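Local coordinates for protein BlEst2 (Bacillus licheniformis, PDB 6WPX) that probably hydrolyses ester bonds as a secreted lipase or esterase, with a C-terminal domain that has autoinhibitory effects, at residues N406-I414 against K425-L435. Residues are numbered along the deposited sequence; the frame is centred on the assembly and turned at random.
Sequences NVKASVRSI and KSLKPASINAL
V411 and A409 meet L427, A430 and L435 in an antiparallel beta hairpin made by strands 407-417 and 420-431. Strand 420-431 lies at the edge of its sheet. S413 and K425 exchange two backbone hydrogen bonds. Their side chains also touch: S413 OG, set between its own N and carbonyl carbon (chi1 62°), lies 3.4 Å from K425 CB. L427 N donates to V411 O at 2.7 Å. A409 and A430 form a second doubly bonded pair, less evenly, with A430 N above the carbonyl plane of A409. Between these pairs the register slips by one residue at K428 and P429. A water enters there, accepting from V411 N at 2.9 Å and lying 2.7 Å from K428 O and 3.1 Å from A409 O. Helix 432-438 follows and folds its apolar side chains over the A409 and V411 face. In L435, chi1 (179°) swings CG toward the strand. With chi2 at 60°, CD1 then sits a tight 3.5 Å from V411 CG2. Its CD2 and I432 CD1 both rest on the methyl of A409. On the other face, P429 CG packs against S410 CB at 3.9 Å. Beside it, the extended R412 chain passes S426, whose OG sits 4.0 Å above the guanidinium plane, over its centre.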
# COMPACT_ATOMS: atom_id res chain seq x y z
N ASN A 406 21.52 -23.66 9.61
CA ASN A 406 22.58 -22.63 9.43
C ASN A 406 21.93 -21.27 9.10
O ASN A 406 22.43 -20.60 8.20
CB ASN A 406 23.58 -23.04 8.35
CG ASN A 406 24.02 -24.50 8.39
OD1 ASN A 406 23.83 -25.20 9.38
ND2 ASN A 406 24.59 -24.98 7.30
N VAL A 407 20.93 -20.85 9.88
CA VAL A 407 20.18 -19.60 9.58
C VAL A 407 20.94 -18.35 10.00
O VAL A 407 21.21 -18.20 11.17
CB VAL A 407 18.76 -19.57 10.18
CG1 VAL A 407 18.09 -18.24 9.90
CG2 VAL A 407 17.89 -20.73 9.74
N LYS A 408 21.14 -17.44 9.05
CA LYS A 408 21.81 -16.16 9.30
C LYS A 408 20.83 -15.02 8.99
O LYS A 408 19.91 -15.20 8.17
CB LYS A 408 23.08 -16.02 8.45
CG LYS A 408 24.21 -16.96 8.87
CD LYS A 408 25.05 -16.40 10.03
CE LYS A 408 26.08 -17.40 10.50
NZ LYS A 408 26.72 -16.95 11.77
N ALA A 409 21.00 -13.86 9.67
CA ALA A 409 20.17 -12.67 9.50
C ALA A 409 21.02 -11.42 9.58
O ALA A 409 21.68 -11.19 10.59
CB ALA A 409 19.11 -12.63 10.57
N SER A 410 21.02 -10.62 8.51
CA SER A 410 21.75 -9.35 8.47
C SER A 410 20.69 -8.23 8.48
O SER A 410 19.67 -8.34 7.80
CB SER A 410 22.67 -9.27 7.26
OG SER A 410 21.92 -9.33 6.06
N VAL A 411 20.88 -7.23 9.32
CA VAL A 411 19.93 -6.14 9.49
C VAL A 411 20.39 -4.81 8.86
O VAL A 411 21.53 -4.39 9.09
CB VAL A 411 19.60 -5.97 11.00
CG1 VAL A 411 18.70 -4.77 11.26
CG2 VAL A 411 18.96 -7.24 11.55
N ARG A 412 19.51 -4.18 8.08
CA ARG A 412 19.66 -2.85 7.47
C ARG A 412 18.45 -2.07 7.96
O ARG A 412 17.35 -2.62 7.97
CB ARG A 412 19.67 -2.91 5.94
CG ARG A 412 21.02 -3.30 5.37
CD ARG A 412 20.94 -3.73 3.92
NE ARG A 412 22.16 -4.45 3.56
CZ ARG A 412 23.22 -3.89 2.99
NH1 ARG A 412 24.32 -4.60 2.78
NH2 ARG A 412 23.18 -2.61 2.63
N SER A 413 18.66 -0.86 8.47
CA SER A 413 17.54 -0.09 8.99
C SER A 413 17.65 1.40 8.69
O SER A 413 18.74 1.91 8.42
CB SER A 413 17.36 -0.34 10.49
OG SER A 413 18.53 0.09 11.17
N ILE A 414 16.49 2.08 8.69
CA ILE A 414 16.39 3.53 8.55
C ILE A 414 15.41 4.01 9.61
O ILE A 414 14.33 3.43 9.76
CB ILE A 414 15.94 4.07 7.15
CG1 ILE A 414 16.80 3.52 6.00
CG2 ILE A 414 15.97 5.61 7.12
CD1 ILE A 414 16.11 3.62 4.56
N LYS A 425 21.41 2.43 9.41
CA LYS A 425 22.33 1.43 9.97
C LYS A 425 22.41 0.19 9.09
O LYS A 425 21.43 -0.19 8.44
CB LYS A 425 21.83 0.95 11.34
CG LYS A 425 21.93 1.90 12.50
CD LYS A 425 21.30 1.20 13.71
CE LYS A 425 21.33 2.02 14.97
NZ LYS A 425 20.67 1.30 16.09
N SER A 426 23.57 -0.48 9.16
CA SER A 426 23.80 -1.75 8.49
C SER A 426 24.57 -2.64 9.48
O SER A 426 25.53 -2.16 10.09
CB SER A 426 24.61 -1.55 7.21
OG SER A 426 24.68 -2.79 6.53
N LEU A 427 24.11 -3.89 9.69
CA LEU A 427 24.75 -4.82 10.61
C LEU A 427 25.13 -6.10 9.87
O LEU A 427 24.33 -6.63 9.09
CB LEU A 427 23.86 -5.21 11.81
CG LEU A 427 23.16 -4.19 12.71
CD1 LEU A 427 22.83 -4.81 14.04
CD2 LEU A 427 23.98 -3.00 13.00
N LYS A 428 26.33 -6.62 10.17
CA LYS A 428 26.85 -7.84 9.56
C LYS A 428 25.95 -9.05 9.88
O LYS A 428 25.24 -9.01 10.90
CB LYS A 428 28.32 -8.10 9.97
CG LYS A 428 28.54 -8.63 11.39
CD LYS A 428 29.95 -9.22 11.56
CE LYS A 428 30.29 -9.52 13.01
NZ LYS A 428 29.35 -10.52 13.61
N PRO A 429 25.98 -10.12 9.04
CA PRO A 429 25.14 -11.30 9.33
C PRO A 429 25.49 -11.97 10.65
O PRO A 429 26.64 -11.97 11.07
CB PRO A 429 25.43 -12.25 8.15
CG PRO A 429 25.97 -11.37 7.07
CD PRO A 429 26.75 -10.32 7.80
N ALA A 430 24.47 -12.46 11.33
CA ALA A 430 24.64 -13.15 12.61
C ALA A 430 23.54 -14.21 12.67
O ALA A 430 22.65 -14.20 11.83
CB ALA A 430 24.49 -12.16 13.76
N SER A 431 23.58 -15.10 13.68
CA SER A 431 22.54 -16.12 13.86
C SER A 431 21.24 -15.48 14.37
O SER A 431 21.27 -14.36 14.88
CB SER A 431 23.03 -17.20 14.83
OG SER A 431 23.41 -16.65 16.08
N ILE A 432 20.10 -16.21 14.23
CA ILE A 432 18.75 -15.80 14.65
C ILE A 432 18.68 -15.43 16.14
O ILE A 432 18.01 -14.45 16.49
CB ILE A 432 17.71 -16.90 14.26
CG1 ILE A 432 17.47 -16.95 12.74
CG2 ILE A 432 16.39 -16.79 15.04
CD1 ILE A 432 17.07 -15.62 12.04
N ASN A 433 19.34 -16.23 17.01
CA ASN A 433 19.38 -16.04 18.47
C ASN A 433 19.88 -14.64 18.84
O ASN A 433 19.48 -14.09 19.87
CB ASN A 433 20.24 -17.12 19.13
CG ASN A 433 20.06 -17.26 20.63
OD1 ASN A 433 19.03 -16.90 21.21
ND2 ASN A 433 21.05 -17.84 21.29
N ALA A 434 20.75 -14.08 17.97
CA ALA A 434 21.29 -12.73 18.14
C ALA A 434 20.40 -11.64 17.51
O ALA A 434 20.53 -10.49 17.90
CB ALA A 434 22.71 -12.65 17.58
N LEU A 435 19.51 -12.00 16.56
CA LEU A 435 18.63 -11.06 15.86
C LEU A 435 17.77 -10.19 16.80
O LEU A 435 17.73 -8.97 16.61
CB LEU A 435 17.76 -11.80 14.82
CG LEU A 435 16.76 -10.98 14.00
CD1 LEU A 435 17.45 -9.91 13.19
CD2 LEU A 435 15.94 -11.88 13.08
O HOH W 1 22.63 -8.29 11.32